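Local coordinates for SusD-like carbohydrate binding protein (Bacteroides vulgatus, PDB 3LEW) that probably binds carbohydrate at the bacterial outer membrane, as a member of the SusD family of nutrient-binding proteins, at residues F286-Y291 with V322-S327; E253-H258 with V342-A347; A161-P166 with N480-K485; P144-A149 with P488-Y493. All blocks are in the same frame, centred on the assembly; numbering follows the deposited sequence. Where two conformers were deposited one is given.

Contact 1 of 4, residues F286-Y291 with V322-S327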
loop_
_atom_site.group_PDB
_atom_site.type_symbol
_atom_site.label_atom_id
_atom_site.label_comp_id
_atom_site.label_asym_id
_atom_site.label_seq_id
_atom_site.Cartn_x
_atom_site.Cartn_y
_atom_site.Cartn_z
ATOM N N PHE A 286 9.614 -8.669 8.826
ATOM C CA PHE A 286 8.274 -8.060 9.086
ATOM C C PHE A 286 7.482 -8.903 10.068
ATOM O O PHE A 286 6.605 -9.672 9.696
ATOM C CB PHE A 286 7.521 -7.809 7.772
ATOM C CG PHE A 286 7.869 -6.500 7.128
ATOM C CD1 PHE A 286 9.153 -6.253 6.677
ATOM C CD2 PHE A 286 6.951 -5.489 7.041
ATOM C CE1 PHE A 286 9.525 -5.007 6.101
ATOM C CE2 PHE A 286 7.320 -4.253 6.474
ATOM C CZ PHE A 286 8.591 -4.031 6.016
ATOM N N ASN A 287 7.832 -8.770 11.350
ATOM C CA ASN A 287 7.199 -9.561 12.364
ATOM C C ASN A 287 6.028 -8.772 12.941
ATOM O O ASN A 287 5.808 -7.589 12.594
ATOM C CB ASN A 287 8.224 -9.976 13.371
ATOM C CG ASN A 287 9.255 -10.911 12.755
ATOM O OD1 ASN A 287 8.944 -12.066 12.485
ATOM N ND2 ASN A 287 10.467 -10.399 12.497
ATOM N N VAL A 288 5.296 -9.430 13.807
ATOM C CA VAL A 288 4.002 -8.907 14.231
ATOM C C VAL A 288 4.108 -8.325 15.650
ATOM O O VAL A 288 4.730 -8.917 16.522
ATOM C CB VAL A 288 2.939 -10.010 14.176
ATOM C CG1 VAL A 288 1.559 -9.450 14.572
ATOM C CG2 VAL A 288 2.909 -10.678 12.810
ATOM N N ASP A 289 3.477 -7.185 15.897
ATOM C CA ASP A 289 3.241 -6.767 17.309
ATOM C C ASP A 289 2.431 -7.861 18.004
ATOM O O ASP A 289 1.294 -8.146 17.617
ATOM C CB ASP A 289 2.446 -5.465 17.333
ATOM C CG ASP A 289 2.181 -4.935 18.735
ATOM O OD1 ASP A 289 2.624 -5.559 19.737
ATOM O OD2 ASP A 289 1.507 -3.877 18.825
ATOM N N PRO A 290 2.961 -8.433 19.117
ATOM C CA PRO A 290 2.186 -9.489 19.724
ATOM C C PRO A 290 0.796 -9.019 20.143
ATOM O O PRO A 290 -0.135 -9.790 20.133
ATOM C CB PRO A 290 3.022 -9.878 20.925
ATOM C CG PRO A 290 4.460 -9.658 20.438
ATOM C CD PRO A 290 4.354 -8.398 19.601
ATOM N N TYR A 291 0.667 -7.752 20.519
ATOM C CA TYR A 291 -0.649 -7.193 20.856
ATOM C C TYR A 291 -1.645 -7.119 19.684
ATOM O O TYR A 291 -2.854 -7.049 19.925
ATOM C CB TYR A 291 -0.514 -5.806 21.486
ATOM C CG TYR A 291 0.198 -5.800 22.830
ATOM C CD1 TYR A 291 -0.305 -6.520 23.917
ATOM C CD2 TYR A 291 1.409 -5.104 22.998
ATOM C CE1 TYR A 291 0.352 -6.496 25.173
ATOM C CE2 TYR A 291 2.071 -5.086 24.251
ATOM C CZ TYR A 291 1.555 -5.790 25.312
ATOM O OH TYR A 291 2.228 -5.778 26.534
ATOM N N VAL A 322 11.712 -15.984 20.468
ATOM C CA VAL A 322 10.677 -16.153 19.480
ATOM C C VAL A 322 10.116 -14.748 19.172
ATOM O O VAL A 322 10.105 -13.871 20.037
ATOM C CB VAL A 322 9.548 -17.104 19.951
ATOM C CG1 VAL A 322 10.056 -18.526 20.022
ATOM C CG2 VAL A 322 8.969 -16.708 21.309
ATOM N N TRP A 323 9.677 -14.554 17.933
ATOM C CA TRP A 323 8.981 -13.356 17.518
ATOM C C TRP A 323 7.605 -13.813 17.045
ATOM O O TRP A 323 7.424 -14.981 16.676
ATOM C CB TRP A 323 9.706 -12.677 16.360
ATOM C CG TRP A 323 11.142 -12.267 16.618
ATOM C CD1 TRP A 323 12.186 -13.075 16.943
ATOM C CD2 TRP A 323 11.671 -10.942 16.567
ATOM N NE1 TRP A 323 13.323 -12.350 17.102
ATOM C CE2 TRP A 323 13.051 -11.037 16.839
ATOM C CE3 TRP A 323 11.127 -9.693 16.261
ATOM C CZ2 TRP A 323 13.894 -9.914 16.879
ATOM C CZ3 TRP A 323 11.977 -8.563 16.286
ATOM C CH2 TRP A 323 13.340 -8.696 16.579
HETATM N N MSE A 324 6.638 -12.906 16.997
HETATM C CA MSE A 324 5.311 -13.250 16.507
HETATM C C MSE A 324 5.345 -13.179 14.970
HETATM O O MSE A 324 5.668 -12.138 14.409
HETATM C CB MSE A 324 4.260 -12.328 17.150
HETATM C CG MSE A 324 2.782 -12.629 16.750
HETATM SE SE MSE A 324 2.012 -14.127 17.654
HETATM C CE MSE A 324 1.891 -13.326 19.392
ATOM N N ARG A 325 5.038 -14.287 14.332
ATOM C CA ARG A 325 5.030 -14.394 12.893
ATOM C C ARG A 325 3.628 -14.361 12.366
ATOM O O ARG A 325 2.679 -14.706 13.056
ATOM C CB ARG A 325 5.655 -15.729 12.450
ATOM C CG ARG A 325 6.914 -16.133 13.129
ATOM C CD ARG A 325 8.037 -15.121 12.959
ATOM N NE ARG A 325 9.148 -15.525 13.816
ATOM C CZ ARG A 325 10.407 -15.094 13.687
ATOM N NH1 ARG A 325 10.745 -14.195 12.772
ATOM N NH2 ARG A 325 11.311 -15.488 14.539
ATOM N N ASN A 326 3.498 -13.910 11.108
ATOM C CA ASN A 326 2.275 -14.035 10.352
ATOM C C ASN A 326 2.540 -14.985 9.167
ATOM O O ASN A 326 3.414 -14.715 8.362
ATOM C CB ASN A 326 1.820 -12.647 9.840
ATOM C CG ASN A 326 0.357 -12.605 9.465
ATOM O OD1 ASN A 326 -0.288 -13.667 9.181
ATOM N ND2 ASN A 326 -0.205 -11.383 9.460
ATOM N N SER A 327 1.813 -16.106 9.096
ATOM C CA SER A 327 1.908 -16.990 7.930
ATOM C C SER A 327 1.293 -16.352 6.656
ATOM O O SER A 327 1.335 -16.958 5.564
ATOM C CB SER A 327 1.274 -18.337 8.242
ATOM O OG SER A 327 -0.112 -18.187 8.479
HETATM O O HOH W 1 5.213 -12.069 9.388
HETATM O O HOH W 2 7.230 -10.227 17.196
#
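V288 N donates to M324 O at 2.8 Å, and this is the strong direct bond between two strands that come from different sheets. Strand 286-288 pairs with 59-61, whereas 321-326 belongs to the four-stranded mixed sheet; their short axes cross at 100°, and waters bridge the backbone on both sides of the direct bond. One molecule accepts from M324 N at 2.8 Å and donates to V288 O. A second accepts from N326 N and lies 2.8 Å from F286 O. The side chains of N287 and R325 run alongside each other, pointing the same way with their flat groups 73° apart, and R325 NH1 makes a weak bond to N287 OD1 at 2.8 Å. Each has a stronger partner elsewhere: ND2 of N287 bonds to Y284 O, and R325 NH2 forms a salt bridge with D311. W323 CB lies over the centre of the guanidinium face. In the packing layer, V288 CB rests 3.7 Å from M324 CG, in one of the two conformers of that selenomethionine. V288 CG1 stands anti to the backbone N (chi1 -178°), leaving CG2 beside that N and anti to the carbonyl carbon, where it meets N326 CB at 3.7 Å.

Contact 2 of 4, residues E253-H258 with V342-A347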
loop_
_atom_site.group_PDB
_atom_site.type_symbol
_atom_site.label_atom_id
_atom_site.label_comp_id
_atom_site.label_asym_id
_atom_site.label_seq_id
_atom_site.Cartn_x
_atom_site.Cartn_y
_atom_site.Cartn_z
ATOM N N GLU A 253 -10.011 -12.887 -5.398
ATOM C CA GLU A 253 -10.246 -11.658 -4.651
ATOM C C GLU A 253 -9.265 -10.555 -5.037
ATOM O O GLU A 253 -9.446 -9.381 -4.689
ATOM C CB GLU A 253 -10.187 -11.948 -3.139
ATOM C CG GLU A 253 -11.056 -10.970 -2.369
ATOM C CD GLU A 253 -10.766 -10.887 -0.891
ATOM O OE1 GLU A 253 -10.986 -11.894 -0.155
ATOM O OE2 GLU A 253 -10.316 -9.810 -0.442
ATOM N N TRP A 254 -8.167 -10.912 -5.689
ATOM C CA TRP A 254 -7.205 -9.903 -6.139
ATOM C C TRP A 254 -7.766 -9.217 -7.371
ATOM O O TRP A 254 -7.924 -9.828 -8.418
ATOM C CB TRP A 254 -5.843 -10.488 -6.469
ATOM C CG TRP A 254 -5.044 -11.055 -5.358
ATOM C CD1 TRP A 254 -5.503 -11.684 -4.211
ATOM C CD2 TRP A 254 -3.611 -11.137 -5.309
ATOM N NE1 TRP A 254 -4.432 -12.137 -3.456
ATOM C CE2 TRP A 254 -3.266 -11.830 -4.111
ATOM C CE3 TRP A 254 -2.587 -10.706 -6.167
ATOM C CZ2 TRP A 254 -1.952 -12.103 -3.772
ATOM C CZ3 TRP A 254 -1.267 -11.007 -5.845
ATOM C CH2 TRP A 254 -0.965 -11.691 -4.631
ATOM N N ILE A 255 -8.020 -7.926 -7.237
ATOM C CA ILE A 255 -8.428 -7.076 -8.347
ATOM C C ILE A 255 -7.224 -6.649 -9.173
ATOM O O ILE A 255 -7.300 -6.596 -10.394
ATOM C CB ILE A 255 -9.146 -5.834 -7.805
ATOM C CG1 ILE A 255 -10.443 -6.271 -7.097
ATOM C CG2 ILE A 255 -9.464 -4.862 -8.928
ATOM C CD1 ILE A 255 -11.135 -5.127 -6.344
ATOM N N TRP A 256 -6.097 -6.420 -8.503
ATOM C CA TRP A 256 -4.932 -5.865 -9.141
ATOM C C TRP A 256 -3.702 -6.393 -8.462
ATOM O O TRP A 256 -3.609 -6.380 -7.219
ATOM C CB TRP A 256 -4.974 -4.332 -9.004
ATOM C CG TRP A 256 -4.186 -3.521 -9.986
ATOM C CD1 TRP A 256 -3.867 -3.841 -11.282
ATOM C CD2 TRP A 256 -3.784 -2.157 -9.817
ATOM N NE1 TRP A 256 -3.253 -2.784 -11.905
ATOM C CE2 TRP A 256 -3.151 -1.752 -11.016
ATOM C CE3 TRP A 256 -3.837 -1.255 -8.748
ATOM C CZ2 TRP A 256 -2.597 -0.471 -11.178
ATOM C CZ3 TRP A 256 -3.275 -0.019 -8.920
ATOM C CH2 TRP A 256 -2.661 0.357 -10.116
ATOM N N GLY A 257 -2.749 -6.828 -9.264
ATOM C CA GLY A 257 -1.520 -7.320 -8.731
ATOM C C GLY A 257 -0.465 -7.564 -9.787
ATOM O O GLY A 257 -0.743 -7.576 -10.989
ATOM N N HIS A 258 0.752 -7.789 -9.341
ATOM C CA HIS A 258 1.920 -7.931 -10.232
ATOM C C HIS A 258 2.465 -9.373 -10.180
ATOM O O HIS A 258 2.951 -9.835 -9.140
ATOM C CB HIS A 258 2.983 -6.904 -9.832
ATOM C CG HIS A 258 4.236 -6.935 -10.642
ATOM N ND1 HIS A 258 4.254 -6.704 -11.996
ATOM C CD2 HIS A 258 5.526 -7.131 -10.273
ATOM C CE1 HIS A 258 5.506 -6.786 -12.430
ATOM N NE2 HIS A 258 6.296 -7.027 -11.405
ATOM N N VAL A 342 0.453 -8.310 -4.346
ATOM C CA VAL A 342 -0.945 -7.819 -4.317
ATOM C C VAL A 342 -0.979 -6.272 -4.235
ATOM O O VAL A 342 -0.231 -5.679 -3.471
ATOM C CB VAL A 342 -1.751 -8.466 -3.169
ATOM C CG1 VAL A 342 -1.212 -8.074 -1.799
ATOM C CG2 VAL A 342 -3.254 -8.056 -3.253
ATOM N N LEU A 343 -1.860 -5.626 -5.023
ATOM C CA LEU A 343 -1.995 -4.198 -4.991
ATOM C C LEU A 343 -3.423 -3.776 -4.553
ATOM O O LEU A 343 -3.589 -2.739 -3.933
ATOM C CB LEU A 343 -1.683 -3.613 -6.384
ATOM C CG LEU A 343 -0.214 -3.788 -6.858
ATOM C CD1 LEU A 343 -0.094 -3.387 -8.356
ATOM C CD2 LEU A 343 0.716 -2.988 -5.948
HETATM N N MSE A 344 -4.422 -4.594 -4.839
HETATM C CA MSE A 344 -5.815 -4.238 -4.499
HETATM C C MSE A 344 -6.666 -5.490 -4.458
HETATM O O MSE A 344 -6.637 -6.271 -5.414
HETATM C CB MSE A 344 -6.409 -3.248 -5.497
HETATM C CG MSE A 344 -7.719 -2.752 -5.063
HETATM SE SE MSE A 344 -8.221 -1.159 -6.157
HETATM C CE MSE A 344 -8.124 -1.848 -7.800
ATOM N N ARG A 345 -7.423 -5.676 -3.366
ATOM C CA ARG A 345 -8.352 -6.785 -3.224
ATOM C C ARG A 345 -9.778 -6.295 -2.980
ATOM O O ARG A 345 -10.016 -5.167 -2.504
ATOM C CB ARG A 345 -7.951 -7.651 -2.026
ATOM C CG ARG A 345 -6.586 -8.175 -2.120
ATOM C CD ARG A 345 -6.376 -9.245 -1.043
ATOM N NE ARG A 345 -6.176 -8.723 0.309
ATOM C CZ ARG A 345 -6.953 -8.951 1.364
ATOM N NH1 ARG A 345 -8.082 -9.659 1.289
ATOM N NH2 ARG A 345 -6.558 -8.501 2.557
ATOM N N VAL A 346 -10.727 -7.175 -3.252
ATOM C CA VAL A 346 -12.138 -6.850 -3.014
ATOM C C VAL A 346 -12.403 -6.493 -1.527
ATOM O O VAL A 346 -13.212 -5.607 -1.247
ATOM C CB VAL A 346 -13.091 -7.972 -3.478
ATOM C CG1 VAL A 346 -14.620 -7.490 -3.308
ATOM C CG2 VAL A 346 -12.817 -8.366 -4.971
ATOM N N ALA A 347 -11.747 -7.147 -0.579
ATOM C CA ALA A 347 -11.959 -6.805 0.808
ATOM C C ALA A 347 -11.732 -5.319 1.096
ATOM O O ALA A 347 -12.426 -4.753 1.943
ATOM C CB ALA A 347 -11.049 -7.664 1.756
#
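The carboxylate of E253 reaches two neighbours in the other segment through one oxygen. OE2 forms a salt bridge with R345 NH1 at 2.8 Å, bent as a hydrogen bond and therefore weak, but lying near the guanidinium plane at its edge. The same oxygen accepts from A347 N at 3.0 Å, which approaches from above the carboxylate plane, while the backbone O of E253 takes V346 N at 2.9 Å. These two amides belong to the start of helix 346-359. Extended beyond CG, with CG anti to the backbone N (chi1 -152°), the glutamate side chain runs to this helix start. The two segments then pair as an antiparallel two-stranded sheet broken by two classic beta bulges. M344 O accepts from both I255 N and W256 N; W256 O accepts from both L343 N and M344 N, the two donors arriving from one face of its plane. On one face of the sheet V342 CB sits 3.5 Å from the centroid of the six-membered ring of W254, only 6° off the normal: a CH-pi contact. On the face of W256 and M344, the CB atoms of these two residues pack together. L343 CD1 lies over the ring of W256, and I255 CG2 presses tightly on M344 CE at 3.5 Å. Farther out, E253 OE1 is held by R376 and M237 N, R345 pairs with E401 and E405, and W256 NE1 bonds to H198 O while helix 202-215 packs against the indole.

Contact 3 of 4, residues A161-P166 with N480-K485; sequences AAEGKP and NKNLYK
N480 points its amide at the backbone of 164-165, and its two polar atoms do different work. CG stands anti to the backbone N (chi1 -177°), which carries the amide across to the facing loop. ND2 donates to K165 O at 2.8 Å along an almost perfectly straight line (178°); the acceptor lies in the amide plane of N480, although the nitrogen sits well above the carbonyl plane of K165. OD1 turns back to accept from N482 N at 3.1 Å, closing an Asx turn, and fits closely against G164 CA at 2.9 Å. This asparagine is the first residue to leave helix 474-479, and two type I turns, N480 to L483 and N482 to K485, follow it. The ring of P166 lies alongside N482, both pointing the same way, and P166 CA makes a CA-H...O contact of 3.2 Å with N482 O. A water accepts from both G164 N and K481 N. Three partners grip the amide, K165 O and the carboxylate of E476 at ND2 and N482 N at OD1, so a single asparagine satisfies backbone groups of two loops. The joint is accordingly polar and directional, with little apolar side-chain contact between the segments.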
loop_
_atom_site.group_PDB
_atom_site.type_symbol
_atom_site.label_atom_id
_atom_site.label_comp_id
_atom_site.label_asym_id
_atom_site.label_seq_id
_atom_site.Cartn_x
_atom_site.Cartn_y
_atom_site.Cartn_z
ATOM N N ALA A 161 8.141 23.591 -17.480
ATOM C CA ALA A 161 8.704 22.330 -16.927
ATOM C C ALA A 161 10.258 22.287 -16.793
ATOM O O ALA A 161 10.775 21.771 -15.780
ATOM C CB ALA A 161 8.206 21.118 -17.763
ATOM N N ALA A 162 10.971 22.849 -17.790
ATOM C CA ALA A 162 12.469 22.829 -17.894
ATOM C C ALA A 162 13.208 23.685 -16.841
ATOM O O ALA A 162 14.139 23.215 -16.172
ATOM C CB ALA A 162 12.897 23.270 -19.318
ATOM N N GLU A 163 12.836 24.961 -16.748
ATOM C CA GLU A 163 12.977 25.679 -15.486
ATOM C C GLU A 163 11.931 24.958 -14.647
ATOM O O GLU A 163 11.030 24.331 -15.206
ATOM C CB GLU A 163 12.696 27.186 -15.623
ATOM C CG GLU A 163 11.241 27.573 -15.808
ATOM C CD GLU A 163 11.037 29.084 -15.859
ATOM O OE1 GLU A 163 11.339 29.704 -16.902
ATOM O OE2 GLU A 163 10.568 29.658 -14.850
ATOM N N GLY A 164 12.024 25.007 -13.328
ATOM C CA GLY A 164 11.148 24.176 -12.522
ATOM C C GLY A 164 9.672 24.550 -12.518
ATOM O O GLY A 164 9.332 25.722 -12.604
ATOM N N LYS A 165 8.810 23.546 -12.387
ATOM C CA LYS A 165 7.380 23.773 -12.070
ATOM C C LYS A 165 7.093 23.805 -10.533
ATOM O O LYS A 165 7.458 22.883 -9.842
ATOM C CB LYS A 165 6.568 22.679 -12.707
ATOM C CG LYS A 165 5.111 22.961 -12.782
ATOM C CD LYS A 165 4.450 22.276 -14.000
ATOM C CE LYS A 165 2.974 22.655 -14.138
ATOM N NZ LYS A 165 2.197 22.614 -12.827
ATOM N N PRO A 166 6.404 24.851 -10.033
ATOM C CA PRO A 166 6.082 24.870 -8.606
ATOM C C PRO A 166 5.257 23.676 -8.201
ATOM O O PRO A 166 4.413 23.235 -8.974
ATOM C CB PRO A 166 5.268 26.154 -8.441
ATOM C CG PRO A 166 5.683 27.029 -9.584
ATOM C CD PRO A 166 5.877 26.049 -10.715
ATOM N N ASN A 480 14.925 22.273 -9.142
ATOM C CA ASN A 480 13.683 23.001 -9.379
ATOM C C ASN A 480 13.680 24.294 -8.598
ATOM O O ASN A 480 13.335 24.326 -7.435
ATOM C CB ASN A 480 12.470 22.086 -9.055
ATOM C CG ASN A 480 11.120 22.736 -9.344
ATOM O OD1 ASN A 480 11.037 23.929 -9.597
ATOM N ND2 ASN A 480 10.057 21.927 -9.309
ATOM N N LYS A 481 14.036 25.394 -9.254
ATOM C CA LYS A 481 14.209 26.658 -8.559
ATOM C C LYS A 481 12.892 27.282 -8.158
ATOM O O LYS A 481 12.878 28.185 -7.349
ATOM C CB LYS A 481 15.030 27.634 -9.399
ATOM C CG LYS A 481 16.412 27.057 -9.815
ATOM C CD LYS A 481 17.387 27.138 -8.676
ATOM C CE LYS A 481 18.829 26.914 -9.163
ATOM N NZ LYS A 481 19.123 25.567 -9.640
ATOM N N ASN A 482 11.787 26.798 -8.715
ATOM C CA ASN A 482 10.460 27.339 -8.403
ATOM C C ASN A 482 9.585 26.449 -7.502
ATOM O O ASN A 482 8.372 26.691 -7.347
ATOM C CB ASN A 482 9.738 27.552 -9.720
ATOM C CG ASN A 482 10.480 28.534 -10.645
ATOM O OD1 ASN A 482 10.785 28.194 -11.787
ATOM N ND2 ASN A 482 10.802 29.700 -10.144
ATOM N N LEU A 483 10.195 25.397 -6.945
ATOM C CA LEU A 483 9.472 24.345 -6.263
ATOM C C LEU A 483 8.441 24.854 -5.248
ATOM O O LEU A 483 7.301 24.379 -5.230
ATOM C CB LEU A 483 10.487 23.434 -5.559
ATOM C CG LEU A 483 9.980 22.201 -4.846
ATOM C CD1 LEU A 483 9.207 21.276 -5.779
ATOM C CD2 LEU A 483 11.202 21.500 -4.189
ATOM N N TYR A 484 8.851 25.818 -4.399
ATOM C CA TYR A 484 8.026 26.278 -3.279
ATOM C C TYR A 484 7.436 27.658 -3.536
ATOM O O TYR A 484 7.081 28.376 -2.592
ATOM C CB TYR A 484 8.857 26.314 -1.982
ATOM C CG TYR A 484 9.344 24.951 -1.566
ATOM C CD1 TYR A 484 8.441 23.951 -1.254
ATOM C CD2 TYR A 484 10.708 24.638 -1.531
ATOM C CE1 TYR A 484 8.873 22.670 -0.882
ATOM C CE2 TYR A 484 11.160 23.349 -1.163
ATOM C CZ TYR A 484 10.246 22.382 -0.856
ATOM O OH TYR A 484 10.683 21.117 -0.474
ATOM N N LYS A 485 7.357 28.044 -4.799
ATOM C CA LYS A 485 6.859 29.357 -5.145
ATOM C C LYS A 485 5.393 29.602 -4.738
ATOM O O LYS A 485 5.073 30.711 -4.250
ATOM C CB LYS A 485 7.008 29.594 -6.637
ATOM C CG LYS A 485 6.745 31.019 -7.057
ATOM C CD LYS A 485 6.784 31.128 -8.593
ATOM C CE LYS A 485 6.471 32.547 -9.077
ATOM N NZ LYS A 485 6.266 32.585 -10.567
HETATM O O HOH W 3 14.445 25.553 -12.067
#

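Contact 4 of 4, residues P144-A149 with P488-Y493; sequences PDAVCA and PKLSIY
V147 meets P488 because its CG1 stands between the backbone N and the carbonyl carbon (chi1 68°), which turns this methyl toward P488 O at 3.5 Å. L490 does the corresponding job on the facing segment: with CG anti to the carbonyl carbon and beside the backbone N (chi1 -64°), it sends CD2 toward A146 CB. The motif joined here is the two-stranded antiparallel sheet of 147-149 and 168-169, in which C148 and A149 both face S168 as a classic beta bulge; the partner is the irregular chain after helix 474-479, where a type I turn runs from L490 to Y493. No direct hydrogen bond links the two segments. Water bridges them instead, accepting from V147 N at 3.0 Å and donating to P488 O at 2.6 Å, so that P488 O accepts from the water while V147 CG1 packs against it. Packing is sparse, as the buried surface of 145 Å² indicates, and it consists of light touches from A146 and V147, at the beginning of the weakly bonded strand 147-149. Residues of segment 488-493 are also bonded elsewhere: K489 NZ forms a salt bridge with E477, and the ring of Y493 makes a cation-pi contact with R471. Within the turn, Y493 N donates to L490 O at 3.3 Å. A looser touch across the segments sets A146 CB against L490 CD2, at 4.5 Å.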
loop_
_atom_site.group_PDB
_atom_site.type_symbol
_atom_site.label_atom_id
_atom_site.label_comp_id
_atom_site.label_asym_id
_atom_site.label_seq_id
_atom_site.Cartn_x
_atom_site.Cartn_y
_atom_site.Cartn_z
ATOM N N PRO A 144 -5.618 21.863 3.563
ATOM C CA PRO A 144 -5.805 21.558 2.140
ATOM C C PRO A 144 -4.901 22.275 1.155
ATOM O O PRO A 144 -4.796 21.856 0.009
ATOM C CB PRO A 144 -7.273 21.950 1.872
ATOM C CG PRO A 144 -7.655 22.829 2.969
ATOM C CD PRO A 144 -6.812 22.495 4.159
ATOM N N ASP A 145 -4.288 23.370 1.573
ATOM C CA ASP A 145 -3.463 24.160 0.687
ATOM C C ASP A 145 -1.977 23.856 0.898
ATOM O O ASP A 145 -1.132 24.518 0.323
ATOM C CB ASP A 145 -3.760 25.618 0.923
ATOM C CG ASP A 145 -5.194 25.981 0.534
ATOM O OD1 ASP A 145 -5.720 25.407 -0.449
ATOM O OD2 ASP A 145 -5.808 26.830 1.203
ATOM N N ALA A 146 -1.659 22.874 1.730
ATOM C CA ALA A 146 -0.258 22.538 1.991
ATOM C C ALA A 146 0.470 22.077 0.747
ATOM O O ALA A 146 -0.109 21.387 -0.102
ATOM C CB ALA A 146 -0.163 21.381 3.078
ATOM N N VAL A 147 1.770 22.327 0.691
ATOM C CA VAL A 147 2.554 21.868 -0.426
ATOM C C VAL A 147 2.506 20.346 -0.551
ATOM O O VAL A 147 2.497 19.627 0.457
ATOM C CB VAL A 147 4.009 22.339 -0.287
ATOM C CG1 VAL A 147 4.696 21.622 0.894
ATOM C CG2 VAL A 147 4.743 22.154 -1.599
ATOM N N CYS A 148 2.514 19.846 -1.778
ATOM C CA CYS A 148 2.578 18.404 -2.029
ATOM C C CYS A 148 3.686 18.091 -3.051
ATOM O O CYS A 148 4.791 17.719 -2.659
ATOM C CB CYS A 148 1.224 17.886 -2.456
ATOM S SG CYS A 148 1.185 16.097 -2.716
ATOM N N ALA A 149 3.421 18.293 -4.343
ATOM C CA ALA A 149 4.356 17.854 -5.391
ATOM C C ALA A 149 3.957 18.521 -6.715
ATOM O O ALA A 149 2.814 18.911 -6.877
ATOM C CB ALA A 149 4.337 16.294 -5.516
ATOM N N PRO A 488 4.568 27.055 0.346
ATOM C CA PRO A 488 5.863 26.956 0.986
ATOM C C PRO A 488 6.179 25.594 1.621
ATOM O O PRO A 488 5.287 24.854 2.023
ATOM C CB PRO A 488 5.780 28.001 2.106
ATOM C CG PRO A 488 4.308 28.040 2.451
ATOM C CD PRO A 488 3.655 27.960 1.074
ATOM N N LYS A 489 7.469 25.304 1.705
ATOM C CA LYS A 489 7.946 24.134 2.376
ATOM C C LYS A 489 7.452 24.201 3.824
ATOM O O LYS A 489 7.425 25.275 4.438
ATOM C CB LYS A 489 9.497 24.124 2.345
ATOM C CG LYS A 489 10.154 22.937 3.000
ATOM C CD LYS A 489 11.665 22.954 2.732
ATOM C CE LYS A 489 12.365 21.752 3.261
ATOM N NZ LYS A 489 13.789 21.757 2.853
ATOM N N LEU A 490 7.063 23.064 4.373
ATOM C CA LEU A 490 6.526 23.049 5.741
ATOM C C LEU A 490 7.578 23.542 6.728
ATOM O O LEU A 490 8.774 23.142 6.649
ATOM C CB LEU A 490 6.059 21.639 6.122
ATOM C CG LEU A 490 4.910 21.013 5.355
ATOM C CD1 LEU A 490 4.540 19.668 6.029
ATOM C CD2 LEU A 490 3.671 21.955 5.265
ATOM N N SER A 491 7.154 24.413 7.656
ATOM C CA SER A 491 8.040 25.020 8.635
ATOM C C SER A 491 8.494 24.067 9.716
ATOM O O SER A 491 9.292 24.448 10.557
ATOM C CB SER A 491 7.338 26.201 9.342
ATOM O OG SER A 491 6.943 27.161 8.363
ATOM N N ILE A 492 7.950 22.858 9.724
ATOM C CA ILE A 492 8.385 21.829 10.669
ATOM C C ILE A 492 9.797 21.313 10.329
ATOM O O ILE A 492 10.466 20.742 11.183
ATOM C CB ILE A 492 7.396 20.649 10.731
ATOM C CG1 ILE A 492 7.331 19.926 9.361
ATOM C CG2 ILE A 492 6.025 21.152 11.238
ATOM C CD1 ILE A 492 6.282 18.782 9.232
ATOM N N TYR A 493 10.232 21.489 9.074
ATOM C CA TYR A 493 11.568 21.033 8.655
ATOM C C TYR A 493 12.600 22.093 8.976
ATOM O O TYR A 493 12.438 23.271 8.612
ATOM C CB TYR A 493 11.562 20.685 7.158
ATOM C CG TYR A 493 10.669 19.515 6.806
ATOM C CD1 TYR A 493 10.907 18.263 7.337
ATOM C CD2 TYR A 493 9.591 19.664 5.937
ATOM C CE1 TYR A 493 10.099 17.192 7.029
ATOM C CE2 TYR A 493 8.776 18.605 5.605
ATOM C CZ TYR A 493 9.013 17.370 6.161
ATOM O OH TYR A 493 8.209 16.328 5.826
HETATM O O HOH W 4 2.734 24.610 2.305
#

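Overall arrangement
The four contacts are nested along the chain: contact 4 encloses contact 3, contact 3 encloses contact 2, and contact 2 encloses contact 1. Contacts 3 and 4 touch, Y484 CD1 lying 3.4 Å from K489 N and 4.1 Å from V147 CG2, and together they fasten the chain beyond helix 474-479 to strand 147-149 and to the segment 161-166 that follows it before strand 168-169. Contacts 1 and 2 use successive strands, 321-326 and 341-345, with centres about 23 Å apart. Contact 1 lies on the opposite side of the chain's centre from contact 3, about 45 Å between centres. Sequence-distant parts of this SusD-type protein, in which helix far outweighs strand, are thus joined near the centre by contact 2, farther out by contact 1, and again near the C-terminus.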